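Local structure of S-adenosylmethionine dependent methyltransferase (Mesorhizobium loti, 3BKW) at residues W32-A37 and F236-A241; A37-V42 and C58-E63. The protein probably transfers methyl groups from S-adenosylmethionine to an acceptor molecule, as expected of a Rossmann-like methyltransferase. All coordinates share one frame; numbering follows the deposited sequence. Where two conformers were deposited one is given.

In the fold
Both contacts use the chain around helix 32-38, and they share Ala37. Interaction 1 sets this helix against strand 236-242, the antiparallel strand of the seven-stranded methyltransferase sheet; interaction 2 brings the loop after the helix to helix 56-63. Their centres are about 12 Å apart, and along the chain the second is nested inside the loop closed by the first. They also meet directly: the methyl CE of Met38 (a selenomethionine) is 3.4 Å from Val239 C, while Trp32 CZ2 lies 3.6 Å from Trp60 CE2 in an edge-to-face ring contact. In relatives, the glycine-rich loop before the helix equivalent to 56-63 binds S-adenosylmethionine.

Interaction 1 of 2, residues W32-A37 and F236-A241; sequences WPALRA and FLLVSA
No flat group takes part where Ala34 and Leu35 meet Leu238; on the same helix, the CB of Trp32 points away from the strand, and its indole does not touch it. Arg36 CB lies 3.6 Å above one face of the Trp32 indole, offset toward the rim. The contact itself is aliphatic and centred on Leu238, whose CB points toward the helix. Its CG stands anti to the carbonyl carbon (chi1 -46°), which carries the branch out from the strand so that Leu238 CD1 ends 3.6 Å from Ala34 CB. Leu238 CD1 also passes 4.1 Å from Leu35 N, close against the helix backbone. Leu35 reaches back with CD1, 4.1 Å from Leu238 CB. Its CG lies anti to the backbone N (chi1 -164°), an orientation that brings the end of the side chain nearer the strand than its CB direction alone would suggest. The two leucines therefore meet at a slant, each sending its CD1 across: Leu238 to the Ala34 methyl, Leu35 to the root of the Leu238 side chain. The closest CA pair, Leu35 and Leu238, is 6.6 Å apart, and 144 Å² is buried in all. Around this point Leu35 also packs on Val141 and Tyr112, and Leu238 pairs through its backbone with Glu212. Helix 32-38 thus lies against one face of the Rossmann-like sheet, over its antiparallel strand 236-242. The contact depends on shape and the exclusion of water: the small Ala34 side chain is consistent with the close approach of Leu238 CD1, and no hydrogen bond between the two segments sets their spacing.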
loop_
_atom_site.group_PDB
_atom_site.type_symbol
_atom_site.label_atom_id
_atom_site.label_comp_id
_atom_site.label_asym_id
_atom_site.label_seq_id
_atom_site.Cartn_x
_atom_site.Cartn_y
_atom_site.Cartn_z
ATOM N N TRP A 32 9.549 4.899 15.536
ATOM C CA TRP A 32 9.188 3.990 16.636
ATOM C C TRP A 32 7.773 4.202 17.186
ATOM O O TRP A 32 7.038 3.228 17.289
ATOM C CB TRP A 32 10.250 3.942 17.741
ATOM C CG TRP A 32 9.771 3.333 19.023
ATOM C CD1 TRP A 32 9.622 3.968 20.195
ATOM C CD2 TRP A 32 9.340 1.980 19.231
ATOM N NE1 TRP A 32 9.146 3.110 21.138
ATOM C CE2 TRP A 32 8.945 1.883 20.578
ATOM C CE3 TRP A 32 9.226 0.850 18.406
ATOM C CZ2 TRP A 32 8.486 0.692 21.149
ATOM C CZ3 TRP A 32 8.744 -0.358 18.969
ATOM C CH2 TRP A 32 8.372 -0.415 20.331
ATOM N N PRO A 33 7.394 5.441 17.560
ATOM C CA PRO A 33 6.022 5.627 18.056
ATOM C C PRO A 33 4.901 5.131 17.136
ATOM O O PRO A 33 3.940 4.524 17.618
ATOM C CB PRO A 33 5.942 7.132 18.276
ATOM C CG PRO A 33 7.354 7.532 18.549
ATOM C CD PRO A 33 8.167 6.692 17.642
ATOM N N ALA A 34 5.043 5.367 15.832
ATOM C CA ALA A 34 4.086 4.885 14.824
ATOM C C ALA A 34 4.043 3.369 14.755
ATOM O O ALA A 34 2.960 2.787 14.690
ATOM C CB ALA A 34 4.440 5.437 13.464
ATOM N N LEU A 35 5.214 2.739 14.800
ATOM C CA LEU A 35 5.309 1.269 14.746
ATOM C C LEU A 35 4.800 0.663 16.059
ATOM O O LEU A 35 4.030 -0.307 16.048
ATOM C CB LEU A 35 6.747 0.844 14.422
ATOM C CG LEU A 35 6.947 -0.597 13.965
ATOM C CD1 LEU A 35 6.148 -0.855 12.687
ATOM C CD2 LEU A 35 8.439 -0.914 13.798
ATOM N N ARG A 36 5.172 1.282 17.190
ATOM C CA ARG A 36 4.701 0.859 18.520
ATOM C C ARG A 36 3.163 0.871 18.593
ATOM O O ARG A 36 2.554 -0.050 19.135
ATOM C CB ARG A 36 5.271 1.773 19.598
ATOM C CG ARG A 36 4.832 1.421 21.033
ATOM C CD ARG A 36 5.383 2.437 22.014
ATOM N NE ARG A 36 4.908 3.781 21.714
ATOM C CZ ARG A 36 5.462 4.926 22.136
ATOM N NH1 ARG A 36 6.561 4.939 22.905
ATOM N NH2 ARG A 36 4.919 6.088 21.771
ATOM N N ALA A 37 2.554 1.914 18.018
ATOM C CA ALA A 37 1.092 2.053 17.982
ATOM C C ALA A 37 0.379 0.929 17.224
ATOM O O ALA A 37 -0.786 0.626 17.511
ATOM C CB ALA A 37 0.708 3.388 17.406
ATOM N N PHE A 236 10.201 5.270 5.205
ATOM C CA PHE A 236 9.803 3.949 5.699
ATOM C C PHE A 236 8.390 3.533 5.392
ATOM O O PHE A 236 7.486 4.361 5.313
ATOM C CB PHE A 236 9.962 3.893 7.228
ATOM C CG PHE A 236 11.310 4.317 7.721
ATOM C CD1 PHE A 236 12.427 3.587 7.341
ATOM C CD2 PHE A 236 11.460 5.401 8.581
ATOM C CE1 PHE A 236 13.704 3.950 7.796
ATOM C CE2 PHE A 236 12.728 5.768 9.039
ATOM C CZ PHE A 236 13.846 5.038 8.633
ATOM N N LEU A 237 8.235 2.224 5.210
ATOM C CA LEU A 237 6.950 1.550 5.085
ATOM C C LEU A 237 6.775 0.726 6.363
ATOM O O LEU A 237 7.672 -0.060 6.713
ATOM C CB LEU A 237 6.918 0.623 3.868
ATOM C CG LEU A 237 5.603 -0.139 3.634
ATOM C CD1 LEU A 237 4.445 0.838 3.295
ATOM C CD2 LEU A 237 5.739 -1.214 2.545
ATOM N N LEU A 238 5.642 0.907 7.026
ATOM C CA LEU A 238 5.294 0.190 8.255
ATOM C C LEU A 238 4.094 -0.700 7.935
ATOM O O LEU A 238 3.083 -0.215 7.393
ATOM C CB LEU A 238 4.968 1.164 9.374
ATOM C CG LEU A 238 5.922 2.342 9.573
ATOM C CD1 LEU A 238 5.430 3.200 10.770
ATOM C CD2 LEU A 238 7.362 1.963 9.784
ATOM N N VAL A 239 4.182 -1.989 8.250
ATOM C CA VAL A 239 3.075 -2.916 7.984
ATOM C C VAL A 239 2.782 -3.822 9.184
ATOM O O VAL A 239 3.716 -4.280 9.853
ATOM C CB VAL A 239 3.383 -3.863 6.773
ATOM C CG1 VAL A 239 2.191 -4.787 6.472
ATOM C CG2 VAL A 239 3.768 -3.093 5.514
ATOM N N SER A 240 1.488 -4.020 9.459
ATOM C CA SER A 240 0.975 -4.973 10.452
ATOM C C SER A 240 0.106 -5.974 9.698
ATOM O O SER A 240 -0.763 -5.560 8.927
ATOM C CB SER A 240 0.112 -4.276 11.494
ATOM O OG SER A 240 -0.480 -5.230 12.371
ATOM N N ALA A 241 0.337 -7.260 9.919
ATOM C CA ALA A 241 -0.422 -8.336 9.284
ATOM C C ALA A 241 -0.795 -9.339 10.357
ATOM O O ALA A 241 -0.070 -9.488 11.352
ATOM C CB ALA A 241 0.385 -8.989 8.206
#

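Interaction 2 of 2, residues A37-V42 and C58-E63. With EDO (1,2-ethanediol), chain I.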
loop_
_atom_site.group_PDB
_atom_site.type_symbol
_atom_site.label_atom_id
_atom_site.label_comp_id
_atom_site.label_asym_id
_atom_site.label_seq_id
_atom_site.Cartn_x
_atom_site.Cartn_y
_atom_site.Cartn_z
ATOM N N ALA A 37 2.554 1.914 18.018
ATOM C CA ALA A 37 1.092 2.053 17.982
ATOM C C ALA A 37 0.379 0.929 17.224
ATOM O O ALA A 37 -0.786 0.626 17.511
ATOM C CB ALA A 37 0.708 3.388 17.406
HETATM N N MSE A 38 1.102 0.304 16.287
HETATM C CA MSE A 38 0.598 -0.792 15.464
HETATM C C MSE A 38 0.706 -2.162 16.120
HETATM O O MSE A 38 0.050 -3.113 15.689
HETATM C CB MSE A 38 1.329 -0.781 14.132
HETATM C CG MSE A 38 1.059 0.469 13.331
HETATM SE SE MSE A 38 2.289 0.706 11.878
HETATM C CE MSE A 38 2.051 -0.988 10.955
ATOM N N LEU A 39 1.500 -2.261 17.184
ATOM C CA LEU A 39 1.688 -3.519 17.882
ATOM C C LEU A 39 0.449 -3.910 18.652
ATOM O O LEU A 39 -0.320 -3.045 19.060
ATOM C CB LEU A 39 2.816 -3.402 18.911
ATOM C CG LEU A 39 4.218 -3.082 18.407
ATOM C CD1 LEU A 39 5.116 -2.804 19.630
ATOM C CD2 LEU A 39 4.745 -4.237 17.534
ATOM N N PRO A 40 0.250 -5.220 18.862
ATOM C CA PRO A 40 -0.805 -5.626 19.767
ATOM C C PRO A 40 -0.315 -5.345 21.205
ATOM O O PRO A 40 0.860 -5.013 21.393
ATOM C CB PRO A 40 -0.874 -7.133 19.530
ATOM C CG PRO A 40 0.535 -7.490 19.213
ATOM C CD PRO A 40 0.994 -6.389 18.348
ATOM N N GLU A 41 -1.194 -5.459 22.195
ATOM C CA GLU A 41 -0.744 -5.402 23.586
ATOM C C GLU A 41 0.283 -6.546 23.783
ATOM O O GLU A 41 -0.026 -7.702 23.519
ATOM C CB GLU A 41 -1.935 -5.537 24.540
ATOM C CG GLU A 41 -1.560 -5.722 26.011
ATOM C CD GLU A 41 -0.701 -4.604 26.557
ATOM O OE1 GLU A 41 -1.112 -3.429 26.427
ATOM O OE2 GLU A 41 0.368 -4.914 27.123
ATOM N N VAL A 42 1.490 -6.206 24.226
ATOM C CA VAL A 42 2.583 -7.190 24.341
ATOM C C VAL A 42 2.584 -7.983 25.642
ATOM O O VAL A 42 3.319 -8.964 25.750
ATOM C CB VAL A 42 3.994 -6.567 24.081
ATOM C CG1 VAL A 42 4.072 -5.939 22.656
ATOM C CG2 VAL A 42 4.394 -5.561 25.169
ATOM N N CYS A 58 13.670 -5.814 22.200
ATOM C CA CYS A 58 13.590 -6.983 23.093
ATOM C C CYS A 58 13.415 -6.544 24.543
ATOM O O CYS A 58 12.525 -7.049 25.246
ATOM C CB CYS A 58 14.824 -7.875 22.962
ATOM S SG CYS A 58 14.939 -8.659 21.356
ATOM N N ARG A 59 14.250 -5.594 24.980
ATOM C CA ARG A 59 14.155 -5.039 26.324
ATOM C C ARG A 59 12.864 -4.259 26.548
ATOM O O ARG A 59 12.256 -4.394 27.602
ATOM C CB ARG A 59 15.375 -4.196 26.694
ATOM C CG ARG A 59 16.633 -5.041 26.895
ATOM C CD ARG A 59 17.802 -4.225 27.412
ATOM N NE ARG A 59 18.282 -3.262 26.431
ATOM C CZ ARG A 59 18.981 -3.563 25.334
ATOM N NH1 ARG A 59 19.321 -4.813 25.048
ATOM N NH2 ARG A 59 19.352 -2.588 24.510
ATOM N N TRP A 60 12.444 -3.465 25.565
ATOM C CA TRP A 60 11.162 -2.740 25.658
ATOM C C TRP A 60 10.008 -3.724 25.868
ATOM O O TRP A 60 9.169 -3.523 26.746
ATOM C CB TRP A 60 10.918 -1.855 24.415
ATOM C CG TRP A 60 9.568 -1.183 24.417
ATOM C CD1 TRP A 60 9.275 0.031 24.943
ATOM C CD2 TRP A 60 8.329 -1.717 23.912
ATOM N NE1 TRP A 60 7.939 0.297 24.787
ATOM C CE2 TRP A 60 7.327 -0.764 24.182
ATOM C CE3 TRP A 60 7.975 -2.910 23.277
ATOM C CZ2 TRP A 60 5.986 -0.948 23.801
ATOM C CZ3 TRP A 60 6.643 -3.107 22.898
ATOM C CH2 TRP A 60 5.661 -2.129 23.178
ATOM N N ALA A 61 9.979 -4.784 25.067
ATOM C CA ALA A 61 8.912 -5.782 25.138
ATOM C C ALA A 61 8.887 -6.476 26.493
ATOM O O ALA A 61 7.808 -6.677 27.074
ATOM C CB ALA A 61 9.051 -6.801 24.018
ATOM N N HIS A 62 10.065 -6.853 26.989
ATOM C CA HIS A 62 10.183 -7.455 28.318
ATOM C C HIS A 62 9.692 -6.478 29.400
ATOM O O HIS A 62 8.883 -6.847 30.253
ATOM C CB HIS A 62 11.623 -7.885 28.619
ATOM C CG HIS A 62 11.781 -8.516 29.970
ATOM N ND1 HIS A 62 11.496 -9.843 30.206
ATOM C CD2 HIS A 62 12.131 -7.986 31.166
ATOM C CE1 HIS A 62 11.703 -10.112 31.485
ATOM N NE2 HIS A 62 12.094 -9.005 32.089
ATOM N N GLU A 63 10.153 -5.232 29.337
ATOM C CA GLU A 63 9.693 -4.194 30.284
ATOM C C GLU A 63 8.167 -4.038 30.298
ATOM O O GLU A 63 7.583 -3.779 31.363
ATOM C CB GLU A 63 10.323 -2.842 29.966
ATOM C CG GLU A 63 11.793 -2.742 30.258
ATOM C CD GLU A 63 12.488 -1.590 29.519
ATOM O OE1 GLU A 63 11.806 -0.642 29.046
ATOM O OE2 GLU A 63 13.739 -1.633 29.417
HETATM C C1 EDO I . 2.167 -1.269 24.710
HETATM O O1 EDO I . 2.551 -1.202 26.086
HETATM C C2 EDO I . 2.057 -2.739 24.319
HETATM O O2 EDO I . 1.990 -2.924 22.894
#
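Trp60 and Leu39 reach for each other from opposite directions, while Val42 crosses the indole axis at about a right angle, so two aliphatic side chains converge on one aromatic end. The indole extends from helix 56-63 because CG stands anti to the backbone N (chi1 175°), which sends the six-membered ring toward the loop 39-42. There Trp60 CZ3 receives Leu39 CD1 at 3.6 Å and Val42 CG1 at 3.8 Å. Both methyls come in obliquely, and Leu39 CD1 is almost as near to Trp60 CH2 (3.7 Å). Both Val42 methyls lie on one side of the indole plane and Leu39 CD1 on the other, so the two residues flank the CZ3 end; Val42 CG2 is 4.0 Å from Trp60 CZ3 and 4.1 Å from Ala61 O. A 1,2-ethanediol molecule, probably from the crystallisation liquor, sits beside this group: its O2 is at the ring edge, near the plane, and donates a hydrogen bond of 2.8 Å to Pro40 O. Elsewhere, Trp60 stacks on His64, and Val42 continues inward onto Ile47 and Leu110. The contact thus joins the loop leading into strand 46-50 to the helix that follows that strand, on one side of the Rossmann-like core. An alanine at Trp60 removes the indole between Leu39 CD1 and Val42 CG1, which would probably leave a gap between loop and helix and His64 without its stacking partner. Since no hydrogen bond joins the two segments, their mutual hold is apolar; the diol donates to Pro40 O but merely lies beside the indole edge.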